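Local coordinates for protein amidohydrolase 2 (Bifidobacterium longum subsp. infantis, PDB 6UVZ) that probably acts as a hydrolase of the metallo-dependent superfamily, built on a TIM-barrel fold, with a substrate that is not established, at residues V8-F13 with Y216-P221; E156-I161 with N186-V191; G210-L215 with E248-R253. One frame throughout, in Å; residues are numbered along the deposited sequence.

Contact 1. Residues V8-F13 with Y216-P221; sequences VIDSHF and YSSNWP
S11 makes two hydrogen bonds to Y216 O. S11 N donates to Y216 O at 3.2 Å, in the carbonyl plane. S11 OG stands between its own backbone N and carbonyl carbon (chi1 59°), which turns it to the oxygen that S11 N already meets. Further along, N219 N donates to H12 O at 3.1 Å. D10 OD2 accepts from H12 N at 3.2 Å, which makes an Asx turn, and S218 N adds a weak bond to that oxygen. The S218 OG bond to D10 OD1 is less sure. A water joins I9 O to Y216 N, the second bond being weak.

Among the flat groups, V8 CG1 meets the Y216 ring at CE2, 3.5 Å away, while I9 O sits at the ring edge. H12 and N219 point the same way, with imidazole and amide planes 70° apart. N219 ND2 bonds G193 O.

K190 NZ bonds H12 ND1, and Y45 OH bonds Y216 OH. The first strand here meets the chain leaving the last, 214-216, as expected where a TIM barrel closes. Strand 51-58 flanks residues 8-13 in the sheet. Helix 38-47 packs on V8, F13 and W220, and helix 244-254 on V8 and I9.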
ATOM      1  N   VAL A   8       8.091   8.290  11.589  1.00 48.83           N
ATOM      2  CA  VAL A   8       7.427   8.029  10.316  1.00 40.94           C
ATOM      3  C   VAL A   8       7.591   6.557   9.962  1.00 42.15           C
ATOM      4  O   VAL A   8       8.702   6.019  10.020  1.00 40.43           O
ATOM      5  CB  VAL A   8       7.991   8.919   9.190  1.00 35.36           C
ATOM      6  CG1 VAL A   8       7.417   8.508   7.846  1.00 40.27           C
ATOM      7  CG2 VAL A   8       7.695  10.385   9.471  1.00 42.31           C
ATOM      8  N   ILE A   9       6.485   5.912   9.597  1.00 41.71           N
ATOM      9  CA  ILE A   9       6.485   4.547   9.079  1.00 33.69           C
ATOM     10  C   ILE A   9       5.898   4.587   7.675  1.00 36.05           C
ATOM     11  O   ILE A   9       4.726   4.940   7.496  1.00 55.73           O
ATOM     12  CB  ILE A   9       5.689   3.587   9.976  1.00 28.93           C
ATOM     13  CG1 ILE A   9       6.416   3.362  11.303  1.00 38.03           C
ATOM     14  CG2 ILE A   9       5.452   2.263   9.263  1.00 25.02           C
ATOM     15  CD1 ILE A   9       5.723   2.373  12.217  1.00 24.03           C
ATOM     16  N   ASP A  10       6.711   4.230   6.682  1.00 28.21           N
ATOM     17  CA  ASP A  10       6.279   4.243   5.288  1.00 29.64           C
ATOM     18  C   ASP A  10       5.511   2.960   4.998  1.00 38.79           C
ATOM     19  O   ASP A  10       6.101   1.881   4.911  1.00 53.18           O
ATOM     20  CB  ASP A  10       7.481   4.380   4.359  1.00 32.23           C
ATOM     21  CG  ASP A  10       7.116   4.988   3.021  1.00 37.71           C
ATOM     22  OD1 ASP A  10       7.791   5.952   2.608  1.00 43.27           O
ATOM     23  OD2 ASP A  10       6.146   4.517   2.392  1.00 38.71           O
ATOM     24  N   SER A  11       4.195   3.071   4.835  1.00 39.12           N
ATOM     25  CA  SER A  11       3.365   1.888   4.643  1.00 41.31           C
ATOM     26  C   SER A  11       3.357   1.380   3.206  1.00 41.31           C
ATOM     27  O   SER A  11       2.687   0.378   2.932  1.00 45.43           O
ATOM     28  CB  SER A  11       1.931   2.175   5.097  1.00 41.46           C
ATOM     29  OG  SER A  11       1.373   3.259   4.377  1.00 68.48           O
ATOM     30  N   HIS A  12       4.085   2.019   2.289  1.00 30.55           N
ATOM     31  CA  HIS A  12       4.056   1.603   0.887  1.00 31.27           C
ATOM     32  C   HIS A  12       5.277   2.174   0.178  1.00 30.50           C
ATOM     33  O   HIS A  12       5.325   3.379  -0.091  1.00 49.36           O
ATOM     34  CB  HIS A  12       2.766   2.068   0.219  1.00 36.55           C
ATOM     35  CG  HIS A  12       2.569   1.533  -1.165  1.00 44.94           C
ATOM     36  ND1 HIS A  12       1.631   0.568  -1.463  1.00 44.14           N
ATOM     37  CD2 HIS A  12       3.181   1.835  -2.335  1.00 46.98           C
ATOM     38  CE1 HIS A  12       1.677   0.295  -2.754  1.00 47.34           C
ATOM     39  NE2 HIS A  12       2.609   1.050  -3.306  1.00 48.55           N
ATOM     40  N   PHE A  13       6.249   1.316  -0.130  1.00 32.15           N
ATOM     41  CA  PHE A  13       7.398   1.719  -0.928  1.00 32.42           C
ATOM     42  C   PHE A  13       7.861   0.528  -1.755  1.00 40.10           C
ATOM     43  O   PHE A  13       7.495  -0.619  -1.487  1.00 41.52           O
ATOM     44  CB  PHE A  13       8.543   2.256  -0.057  1.00 30.92           C
ATOM     45  CG  PHE A  13       9.392   1.184   0.571  1.00 32.43           C
ATOM     46  CD1 PHE A  13      10.580   0.786  -0.024  1.00 28.99           C
ATOM     47  CD2 PHE A  13       9.011   0.583   1.757  1.00 33.43           C
ATOM     48  CE1 PHE A  13      11.365  -0.197   0.549  1.00 29.79           C
ATOM     49  CE2 PHE A  13       9.792  -0.400   2.336  1.00 35.46           C
ATOM     50  CZ  PHE A  13      10.971  -0.790   1.730  1.00 34.47           C
ATOM     51  N   TYR A 216       0.021   6.769   6.244  1.00 38.94           N
ATOM     52  CA  TYR A 216       0.944   7.548   5.429  1.00 37.25           C
ATOM     53  C   TYR A 216       1.649   6.635   4.436  1.00 36.56           C
ATOM     54  O   TYR A 216       2.173   5.580   4.811  1.00 40.31           O
ATOM     55  CB  TYR A 216       1.979   8.271   6.290  1.00 33.34           C
ATOM     56  CG  TYR A 216       3.198   8.687   5.497  1.00 32.03           C
ATOM     57  CD1 TYR A 216       3.145   9.759   4.615  1.00 32.84           C
ATOM     58  CD2 TYR A 216       4.398   7.996   5.614  1.00 37.09           C
ATOM     59  CE1 TYR A 216       4.254  10.136   3.879  1.00 35.00           C
ATOM     60  CE2 TYR A 216       5.511   8.365   4.881  1.00 34.80           C
ATOM     61  CZ  TYR A 216       5.435   9.436   4.017  1.00 33.49           C
ATOM     62  OH  TYR A 216       6.541   9.804   3.289  1.00 36.45           O
ATOM     63  N   SER A 217       1.675   7.052   3.174  1.00 42.57           N
ATOM     64  CA  SER A 217       2.296   6.280   2.109  1.00 43.21           C
ATOM     65  C   SER A 217       3.022   7.228   1.169  1.00 54.99           C
ATOM     66  O   SER A 217       2.466   8.254   0.767  1.00 73.04           O
ATOM     67  CB  SER A 217       1.252   5.462   1.342  1.00 51.18           C
ATOM     68  OG  SER A 217       1.771   5.001   0.110  1.00 77.86           O
ATOM     69  N   SER A 218       4.260   6.884   0.820  1.00 39.09           N
ATOM     70  CA  SER A 218       5.058   7.684  -0.100  1.00 40.81           C
ATOM     71  C   SER A 218       4.978   7.206  -1.540  1.00 46.01           C
ATOM     72  O   SER A 218       5.150   8.016  -2.456  1.00 53.13           O
ATOM     73  CB  SER A 218       6.529   7.693   0.334  1.00 38.66           C
ATOM     74  OG  SER A 218       7.106   6.406   0.195  1.00 29.16           O
ATOM     75  N   ASN A 219       4.726   5.913  -1.759  1.00 44.47           N
ATOM     76  CA  ASN A 219       4.727   5.314  -3.096  1.00 44.83           C
ATOM     77  C   ASN A 219       6.069   5.523  -3.795  1.00 45.84           C
ATOM     78  O   ASN A 219       6.137   5.623  -5.023  1.00 48.77           O
ATOM     79  CB  ASN A 219       3.575   5.851  -3.953  1.00 48.25           C
ATOM     80  CG  ASN A 219       3.205   4.918  -5.088  1.00 64.67           C
ATOM     81  OD1 ASN A 219       3.523   3.730  -5.059  1.00 63.43           O
ATOM     82  ND2 ASN A 219       2.526   5.453  -6.096  1.00 84.96           N
ATOM     83  N   TRP A 220       7.139   5.590  -3.010  1.00 42.88           N
ATOM     84  CA  TRP A 220       8.471   5.789  -3.558  1.00 39.07           C
ATOM     85  C   TRP A 220       8.951   4.506  -4.238  1.00 47.28           C
ATOM     86  O   TRP A 220       8.676   3.406  -3.750  1.00 46.29           O
ATOM     87  CB  TRP A 220       9.432   6.194  -2.438  1.00 36.52           C
ATOM     88  CG  TRP A 220      10.822   6.517  -2.881  1.00 43.57           C
ATOM     89  CD1 TRP A 220      11.292   7.731  -3.286  1.00 45.93           C
ATOM     90  CD2 TRP A 220      11.931   5.613  -2.951  1.00 41.66           C
ATOM     91  NE1 TRP A 220      12.624   7.639  -3.610  1.00 44.74           N
ATOM     92  CE2 TRP A 220      13.040   6.349  -3.413  1.00 36.54           C
ATOM     93  CE3 TRP A 220      12.093   4.253  -2.670  1.00 43.12           C
ATOM     94  CZ2 TRP A 220      14.293   5.771  -3.601  1.00 34.52           C
ATOM     95  CZ3 TRP A 220      13.339   3.680  -2.858  1.00 37.32           C
ATOM     96  CH2 TRP A 220      14.422   4.439  -3.319  1.00 38.58           C
ATOM     97  N   PRO A 221       9.671   4.608  -5.369  1.00 47.43           N
ATOM     98  CA  PRO A 221      10.067   5.837  -6.063  1.00 44.92           C
ATOM     99  C   PRO A 221       9.119   6.247  -7.190  1.00 53.40           C
ATOM    100  O   PRO A 221       9.469   7.113  -7.990  1.00 58.12           O
ATOM    101  CB  PRO A 221      11.436   5.472  -6.629  1.00 37.83           C
ATOM    102  CG  PRO A 221      11.289   4.024  -6.971  1.00 31.69           C
ATOM    103  CD  PRO A 221      10.335   3.428  -5.952  1.00 35.22           C
TER
HETATM  104  O   HOH W   1       1.917   4.721   8.076  1.00 54.16           O

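Contact 2. Residues E156-I161 with N186-V191; sequences EVTVII and NSYIKV
The Y188 ring has V159 O at its edge, near the ring plane. T158 CG2 approaches the same ring obliquely, 4.0 Å from CE2. R253 and L215, from other parts of the chain, also touch Y188. The N186 side chain crosses T158 at about a right angle, its CB 3.9 Å from T158 OG1. N186 ND2 bonds P155 O just before the first segment.

Strands 159-161 and 187-191 run parallel, with axes 27° apart. Four backbone bonds link them, alternating in direction. V159 N donates to N186 O at 3.1 Å. Y188 N returns a bond to V159 O at 2.8 Å. I161 N then donates to Y188 O, and K190 N closes the series on I161 O at 2.9 Å. The register pairs V159 with S187, I160 with Y188, and I161 with I189.

I160 and Y188 share one face of the sheet. I160 CG1 lies 4.1 Å from Y188 CB. Chi1 of -67° sets CG1 beside the backbone N and leaves CG2 anti to it, where I160 CG2 meets K190 CE at 3.5 Å. The extended lysine chain crosses over this methyl. On the other face, V159 CG1 touches S187 CB, and I161 CB lies 3.9 Å from I189 CG1. I189 also packs on helix 199-209.

The two strands are neighbouring staves of the barrel, joined through helix 172-181 as a beta-alpha-beta unit. Their backbone bonds satisfy buried polar groups. V159, I161 and I189 give one face its aliphatic contacts, and I160 packs with Y188 and the K190 chain on the other. K190 NZ pairs with E136 in a salt bridge and bonds S11 O and H12 ND1, so the apolar seam leads to a polar cluster that ties several strands together.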
ATOM      1  N   GLU A 156     -13.067  -9.922   9.166  1.00 44.71           N
ATOM      2  CA  GLU A 156     -11.935 -10.283  10.007  1.00 46.63           C
ATOM      3  C   GLU A 156     -10.595 -10.201   9.286  1.00 41.53           C
ATOM      4  O   GLU A 156      -9.554 -10.351   9.934  1.00 40.20           O
ATOM      5  CB  GLU A 156     -12.119 -11.697  10.577  1.00 37.18           C
ATOM      6  CG  GLU A 156     -12.180 -12.805   9.536  1.00 50.98           C
ATOM      7  CD  GLU A 156     -13.569 -13.004   8.958  1.00 66.19           C
ATOM      8  OE1 GLU A 156     -14.458 -12.173   9.238  1.00 67.48           O
ATOM      9  OE2 GLU A 156     -13.774 -13.997   8.228  1.00 73.88           O
ATOM     10  N   VAL A 157     -10.589  -9.970   7.977  1.00 40.25           N
ATOM     11  CA  VAL A 157      -9.347  -9.809   7.230  1.00 33.04           C
ATOM     12  C   VAL A 157      -8.986  -8.330   7.194  1.00 39.39           C
ATOM     13  O   VAL A 157      -9.862  -7.460   7.110  1.00 48.75           O
ATOM     14  CB  VAL A 157      -9.468 -10.400   5.811  1.00 23.82           C
ATOM     15  CG1 VAL A 157     -10.429  -9.590   4.954  1.00 20.90           C
ATOM     16  CG2 VAL A 157      -8.101 -10.490   5.147  1.00 20.13           C
ATOM     17  N   THR A 158      -7.691  -8.041   7.284  1.00 48.96           N
ATOM     18  CA  THR A 158      -7.196  -6.673   7.219  1.00 38.65           C
ATOM     19  C   THR A 158      -6.961  -6.302   5.761  1.00 37.46           C
ATOM     20  O   THR A 158      -6.113  -6.902   5.091  1.00 43.16           O
ATOM     21  CB  THR A 158      -5.909  -6.519   8.029  1.00 37.60           C
ATOM     22  OG1 THR A 158      -6.176  -6.798   9.410  1.00 42.48           O
ATOM     23  CG2 THR A 158      -5.363  -5.106   7.900  1.00 20.49           C
ATOM     24  N   VAL A 159      -7.715  -5.322   5.271  1.00 32.47           N
ATOM     25  CA  VAL A 159      -7.612  -4.852   3.895  1.00 32.32           C
ATOM     26  C   VAL A 159      -7.046  -3.440   3.915  1.00 34.67           C
ATOM     27  O   VAL A 159      -7.474  -2.603   4.719  1.00 49.46           O
ATOM     28  CB  VAL A 159      -8.974  -4.901   3.180  1.00 27.86           C
ATOM     29  CG1 VAL A 159     -10.056  -4.258   4.039  1.00 22.00           C
ATOM     30  CG2 VAL A 159      -8.890  -4.224   1.819  1.00 32.07           C
ATOM     31  N   ILE A 160      -6.075  -3.181   3.046  1.00 28.11           N
ATOM     32  CA  ILE A 160      -5.452  -1.868   2.922  1.00 32.87           C
ATOM     33  C   ILE A 160      -5.749  -1.355   1.520  1.00 38.20           C
ATOM     34  O   ILE A 160      -5.297  -1.941   0.527  1.00 43.31           O
ATOM     35  CB  ILE A 160      -3.941  -1.911   3.188  1.00 33.76           C
ATOM     36  CG1 ILE A 160      -3.654  -2.262   4.649  1.00 35.10           C
ATOM     37  CG2 ILE A 160      -3.316  -0.575   2.842  1.00 39.98           C
ATOM     38  CD1 ILE A 160      -3.498  -3.744   4.916  1.00 39.82           C
ATOM     39  N   ILE A 161      -6.508  -0.265   1.435  1.00 40.71           N
ATOM     40  CA  ILE A 161      -6.874   0.327   0.153  1.00 42.61           C
ATOM     41  C   ILE A 161      -5.677   1.126  -0.353  1.00 46.67           C
ATOM     42  O   ILE A 161      -5.274   2.117   0.261  1.00 49.15           O
ATOM     43  CB  ILE A 161      -8.119   1.212   0.276  1.00 45.36           C
ATOM     44  CG1 ILE A 161      -9.189   0.533   1.134  1.00 46.39           C
ATOM     45  CG2 ILE A 161      -8.681   1.527  -1.097  1.00 44.59           C
ATOM     46  CD1 ILE A 161      -9.689  -0.776   0.579  1.00 56.55           C
ATOM     47  N   ASN A 186     -11.520  -3.540  10.052  1.00 58.96           N
ATOM     48  CA  ASN A 186     -10.098  -3.715   9.773  1.00 46.47           C
ATOM     49  C   ASN A 186      -9.715  -3.186   8.394  1.00 45.25           C
ATOM     50  O   ASN A 186      -8.807  -3.715   7.749  1.00 40.19           O
ATOM     51  CB  ASN A 186      -9.698  -5.183   9.912  1.00 44.41           C
ATOM     52  CG  ASN A 186      -9.989  -5.734  11.293  1.00 49.45           C
ATOM     53  OD1 ASN A 186      -9.258  -5.467  12.247  1.00 53.49           O
ATOM     54  ND2 ASN A 186     -11.060  -6.511  11.407  1.00 56.79           N
ATOM     55  N   SER A 187     -10.395  -2.140   7.931  1.00 48.26           N
ATOM     56  CA  SER A 187     -10.074  -1.522   6.654  1.00 46.71           C
ATOM     57  C   SER A 187      -9.142  -0.337   6.867  1.00 50.67           C
ATOM     58  O   SER A 187      -9.239   0.375   7.870  1.00 54.17           O
ATOM     59  CB  SER A 187     -11.345  -1.067   5.937  1.00 56.16           C
ATOM     60  OG  SER A 187     -12.049  -0.107   6.706  1.00 67.93           O
ATOM     61  N   TYR A 188      -8.228  -0.140   5.920  1.00 49.23           N
ATOM     62  CA  TYR A 188      -7.284   0.966   5.962  1.00 44.08           C
ATOM     63  C   TYR A 188      -7.101   1.503   4.552  1.00 44.50           C
ATOM     64  O   TYR A 188      -7.250   0.771   3.571  1.00 50.48           O
ATOM     65  CB  TYR A 188      -5.927   0.540   6.542  1.00 38.62           C
ATOM     66  CG  TYR A 188      -5.983   0.097   7.988  1.00 38.80           C
ATOM     67  CD1 TYR A 188      -5.715   0.990   9.018  1.00 33.68           C
ATOM     68  CD2 TYR A 188      -6.296  -1.214   8.322  1.00 31.49           C
ATOM     69  CE1 TYR A 188      -5.762   0.590  10.340  1.00 33.60           C
ATOM     70  CE2 TYR A 188      -6.346  -1.622   9.642  1.00 39.02           C
ATOM     71  CZ  TYR A 188      -6.078  -0.717  10.646  1.00 46.18           C
ATOM     72  OH  TYR A 188      -6.125  -1.119  11.961  1.00 55.09           O
ATOM     73  N   ILE A 189      -6.775   2.789   4.455  1.00 38.06           N
ATOM     74  CA  ILE A 189      -6.610   3.455   3.171  1.00 45.06           C
ATOM     75  C   ILE A 189      -5.332   4.285   3.200  1.00 49.62           C
ATOM     76  O   ILE A 189      -5.021   4.936   4.204  1.00 51.59           O
ATOM     77  CB  ILE A 189      -7.838   4.326   2.823  1.00 46.81           C
ATOM     78  CG1 ILE A 189      -7.685   4.951   1.435  1.00 54.63           C
ATOM     79  CG2 ILE A 189      -8.077   5.385   3.891  1.00 42.63           C
ATOM     80  CD1 ILE A 189      -8.954   5.585   0.911  1.00 56.20           C
ATOM     81  N   LYS A 190      -4.584   4.244   2.102  1.00 36.53           N
ATOM     82  CA  LYS A 190      -3.332   4.974   1.971  1.00 34.38           C
ATOM     83  C   LYS A 190      -3.557   6.268   1.204  1.00 54.99           C
ATOM     84  O   LYS A 190      -4.344   6.308   0.253  1.00 67.50           O
ATOM     85  CB  LYS A 190      -2.281   4.126   1.253  1.00 35.97           C
ATOM     86  CG  LYS A 190      -1.838   2.902   2.023  1.00 36.20           C
ATOM     87  CD  LYS A 190      -0.894   2.054   1.192  1.00 30.98           C
ATOM     88  CE  LYS A 190      -0.258   0.972   2.039  1.00 34.03           C
ATOM     89  NZ  LYS A 190       0.483  -0.023   1.219  1.00 35.42           N
ATOM     90  N   VAL A 191      -2.859   7.321   1.614  1.00 56.33           N
ATOM     91  CA  VAL A 191      -2.937   8.620   0.949  1.00 53.96           C
ATOM     92  C   VAL A 191      -1.699   8.732   0.065  1.00 62.98           C
ATOM     93  O   VAL A 191      -0.670   9.285   0.463  1.00 56.22           O
ATOM     94  CB  VAL A 191      -3.041   9.770   1.947  1.00 41.04           C
ATOM     95  CG1 VAL A 191      -3.272  11.083   1.214  1.00 45.30           C
ATOM     96  CG2 VAL A 191      -4.160   9.507   2.934  1.00 39.09           C
TER

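Contact 3. Residues G210-L215 with E248-R253; sequences GPKKVL and ENNARR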
ATOM      1  N   GLY A 210     -11.828   8.306   9.109  1.00 67.11           N
ATOM      2  CA  GLY A 210     -11.426   8.685  10.443  1.00 63.08           C
ATOM      3  C   GLY A 210      -9.919   8.742  10.588  1.00 68.14           C
ATOM      4  O   GLY A 210      -9.170   8.272   9.725  1.00 75.87           O
ATOM      5  N   PRO A 211      -9.444   9.319  11.693  1.00 72.60           N
ATOM      6  CA  PRO A 211      -7.998   9.464  11.900  1.00 76.55           C
ATOM      7  C   PRO A 211      -7.293   8.187  12.327  1.00 74.33           C
ATOM      8  O   PRO A 211      -6.061   8.189  12.430  1.00 70.05           O
ATOM      9  CB  PRO A 211      -7.926  10.523  13.009  1.00 72.88           C
ATOM     10  CG  PRO A 211      -9.169  10.294  13.801  1.00 65.57           C
ATOM     11  CD  PRO A 211     -10.226   9.891  12.805  1.00 69.29           C
ATOM     12  N   LYS A 212      -8.027   7.104  12.580  1.00 65.13           N
ATOM     13  CA  LYS A 212      -7.435   5.859  13.052  1.00 55.10           C
ATOM     14  C   LYS A 212      -7.225   4.831  11.949  1.00 57.21           C
ATOM     15  O   LYS A 212      -6.589   3.801  12.200  1.00 68.50           O
ATOM     16  CB  LYS A 212      -8.309   5.241  14.151  1.00 52.31           C
ATOM     17  CG  LYS A 212      -8.347   6.040  15.442  1.00 58.20           C
ATOM     18  CD  LYS A 212      -6.972   6.103  16.086  1.00 65.27           C
ATOM     19  CE  LYS A 212      -7.008   6.883  17.389  1.00 75.04           C
ATOM     20  NZ  LYS A 212      -5.667   6.940  18.035  1.00 78.95           N
ATOM     21  N   LYS A 213      -7.732   5.077  10.744  1.00 50.88           N
ATOM     22  CA  LYS A 213      -7.668   4.112   9.652  1.00 48.68           C
ATOM     23  C   LYS A 213      -7.138   4.767   8.384  1.00 48.12           C
ATOM     24  O   LYS A 213      -7.591   4.479   7.273  1.00 60.29           O
ATOM     25  CB  LYS A 213      -9.037   3.476   9.417  1.00 49.79           C
ATOM     26  CG  LYS A 213      -9.537   2.665  10.609  1.00 62.52           C
ATOM     27  CD  LYS A 213     -11.054   2.543  10.631  1.00 78.53           C
ATOM     28  CE  LYS A 213     -11.567   1.644   9.522  1.00 85.29           C
ATOM     29  NZ  LYS A 213     -13.043   1.468   9.586  1.00 93.64           N
ATOM     30  N   VAL A 214      -6.162   5.660   8.535  1.00 44.38           N
ATOM     31  CA  VAL A 214      -5.512   6.332   7.416  1.00 44.69           C
ATOM     32  C   VAL A 214      -4.006   6.185   7.586  1.00 46.84           C
ATOM     33  O   VAL A 214      -3.459   6.534   8.638  1.00 54.84           O
ATOM     34  CB  VAL A 214      -5.909   7.818   7.329  1.00 48.07           C
ATOM     35  CG1 VAL A 214      -5.098   8.519   6.259  1.00 46.58           C
ATOM     36  CG2 VAL A 214      -7.396   7.955   7.039  1.00 40.02           C
ATOM     37  N   LEU A 215      -3.340   5.672   6.555  1.00 38.64           N
ATOM     38  CA  LEU A 215      -1.919   5.359   6.606  1.00 34.45           C
ATOM     39  C   LEU A 215      -1.131   6.331   5.740  1.00 35.31           C
ATOM     40  O   LEU A 215      -1.554   6.673   4.632  1.00 40.50           O
ATOM     41  CB  LEU A 215      -1.658   3.928   6.129  1.00 29.40           C
ATOM     42  CG  LEU A 215      -2.504   2.810   6.740  1.00 27.63           C
ATOM     43  CD1 LEU A 215      -2.329   1.522   5.952  1.00 32.79           C
ATOM     44  CD2 LEU A 215      -2.135   2.597   8.194  1.00 30.31           C
ATOM     45  N   GLU A 248       2.647   6.715  11.959  1.00 44.01           N
ATOM     46  CA  GLU A 248       3.232   5.477  12.468  1.00 51.75           C
ATOM     47  C   GLU A 248       2.238   4.590  13.211  1.00 53.41           C
ATOM     48  O   GLU A 248       2.292   3.363  13.085  1.00 59.55           O
ATOM     49  CB  GLU A 248       4.426   5.784  13.381  1.00 59.73           C
ATOM     50  CG  GLU A 248       4.105   6.629  14.605  1.00 74.48           C
ATOM     51  CD  GLU A 248       5.079   6.393  15.745  1.00 79.62           C
ATOM     52  OE1 GLU A 248       5.630   5.276  15.837  1.00 67.96           O
ATOM     53  OE2 GLU A 248       5.295   7.327  16.547  1.00 81.32           O
ATOM     54  N   ASN A 249       1.328   5.188  13.984  1.00 52.30           N
ATOM     55  CA  ASN A 249       0.512   4.391  14.895  1.00 52.57           C
ATOM     56  C   ASN A 249      -0.550   3.588  14.152  1.00 52.35           C
ATOM     57  O   ASN A 249      -0.857   2.454  14.539  1.00 55.38           O
ATOM     58  CB  ASN A 249      -0.126   5.289  15.953  1.00 62.84           C
ATOM     59  CG  ASN A 249       0.872   5.755  16.995  1.00 67.29           C
ATOM     60  OD1 ASN A 249       1.832   5.050  17.311  1.00 58.50           O
ATOM     61  ND2 ASN A 249       0.651   6.947  17.537  1.00 78.94           N
ATOM     62  N   ASN A 250      -1.128   4.153  13.088  1.00 53.74           N
ATOM     63  CA  ASN A 250      -2.108   3.396  12.314  1.00 50.89           C
ATOM     64  C   ASN A 250      -1.464   2.219  11.594  1.00 53.40           C
ATOM     65  O   ASN A 250      -2.101   1.172  11.427  1.00 54.57           O
ATOM     66  CB  ASN A 250      -2.819   4.306  11.311  1.00 55.48           C
ATOM     67  CG  ASN A 250      -3.724   5.319  11.982  1.00 62.35           C
ATOM     68  OD1 ASN A 250      -4.086   5.170  13.149  1.00 72.49           O
ATOM     69  ND2 ASN A 250      -4.102   6.357  11.243  1.00 50.42           N
ATOM     70  N   ALA A 251      -0.208   2.366  11.163  1.00 53.51           N
ATOM     71  CA  ALA A 251       0.479   1.262  10.505  1.00 45.67           C
ATOM     72  C   ALA A 251       0.844   0.159  11.490  1.00 47.98           C
ATOM     73  O   ALA A 251       0.940  -1.011  11.099  1.00 46.32           O
ATOM     74  CB  ALA A 251       1.730   1.772   9.789  1.00 42.20           C
ATOM     75  N   ARG A 252       1.048   0.505  12.763  1.00 44.47           N
ATOM     76  CA  ARG A 252       1.369  -0.510  13.761  1.00 44.57           C
ATOM     77  C   ARG A 252       0.189  -1.435  14.024  1.00 49.80           C
ATOM     78  O   ARG A 252       0.385  -2.583  14.439  1.00 40.02           O
ATOM     79  CB  ARG A 252       1.819   0.150  15.065  1.00 47.96           C
ATOM     80  CG  ARG A 252       3.157   0.862  14.975  1.00 53.57           C
ATOM     81  CD  ARG A 252       3.580   1.405  16.331  1.00 54.06           C
ATOM     82  NE  ARG A 252       4.825   2.163  16.253  1.00 58.26           N
ATOM     83  CZ  ARG A 252       6.035   1.625  16.367  1.00 69.15           C
ATOM     84  NH1 ARG A 252       6.167   0.321  16.562  1.00 70.91           N
ATOM     85  NH2 ARG A 252       7.113   2.392  16.283  1.00 79.18           N
ATOM     86  N   ARG A 253      -1.036  -0.961  13.797  1.00 53.07           N
ATOM     87  CA  ARG A 253      -2.216  -1.794  13.988  1.00 49.23           C
ATOM     88  C   ARG A 253      -2.647  -2.502  12.713  1.00 44.16           C
ATOM     89  O   ARG A 253      -3.144  -3.633  12.780  1.00 54.07           O
ATOM     90  CB  ARG A 253      -3.378  -0.953  14.523  1.00 42.90           C
ATOM     91  CG  ARG A 253      -3.116  -0.328  15.883  1.00 52.54           C
ATOM     92  CD  ARG A 253      -4.345   0.398  16.402  1.00 59.46           C
ATOM     93  NE  ARG A 253      -4.794   1.439  15.482  1.00 67.69           N
ATOM     94  CZ  ARG A 253      -4.392   2.706  15.535  1.00 72.93           C
ATOM     95  NH1 ARG A 253      -3.531   3.093  16.466  1.00 57.74           N
ATOM     96  NH2 ARG A 253      -4.853   3.585  14.658  1.00 79.14           N
TER
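P211 and K212 lie in a type I turn from G210 to K213, which brings K212 to 5.9 Å from N250 (CA to CA) on the helix beside it. The chain then enters strand 214-216.

N250 is the main polar link. Its ND2 donates to P211 O at 2.9 Å, nearly straight at 171°. The second bond goes from N250 ND2 to V214 O at 2.7 Å, just as straight. Both acceptors lie in the plane of the amide, so the pair fixes its rotation. Chi1 of -69° sets CG beside the backbone N and lets the amide reach the turn. R253 NH2 also donates to K212 O, but the place of that nitrogen is less sure. The K212 amine has its own partner, D245, in a salt bridge.

The apolar part is L215. Its CD2 methyl rests 3.5 Å from N250 C and 3.6 Å from N250 CB, with A251 CB a little further off. I9 also packs on A251, which places strand 7-13 beside this helix.

Helix 244-254 therefore meets both the first and the last strand of the barrel. A C-terminal helix packed across the first and last of eight parallel strands is consistent with a TIM barrel. Here N250 ties that helix to the turn before the last strand.

In the fold
Near the N terminus, strand 7-13 supplies the first half of contact 1. Long after, residues 156-161 and 186-191 form contact 2 around helix 172-181, a short local closure that falls wholly within the span of contact 1. Contact 3 then opens at 210-215. The chain runs straight on into 216-221, which closes contact 1. Residues 248-253 close contact 3 last, so contacts 1 and 3 cross, while contact 2 is complete before contact 3 begins. Strand 187-191 joins contacts 2 and 3 by a probable backbone bond, I189 O to L215 N. Together they tie the first strand, strands six to eight and the C-terminal helix.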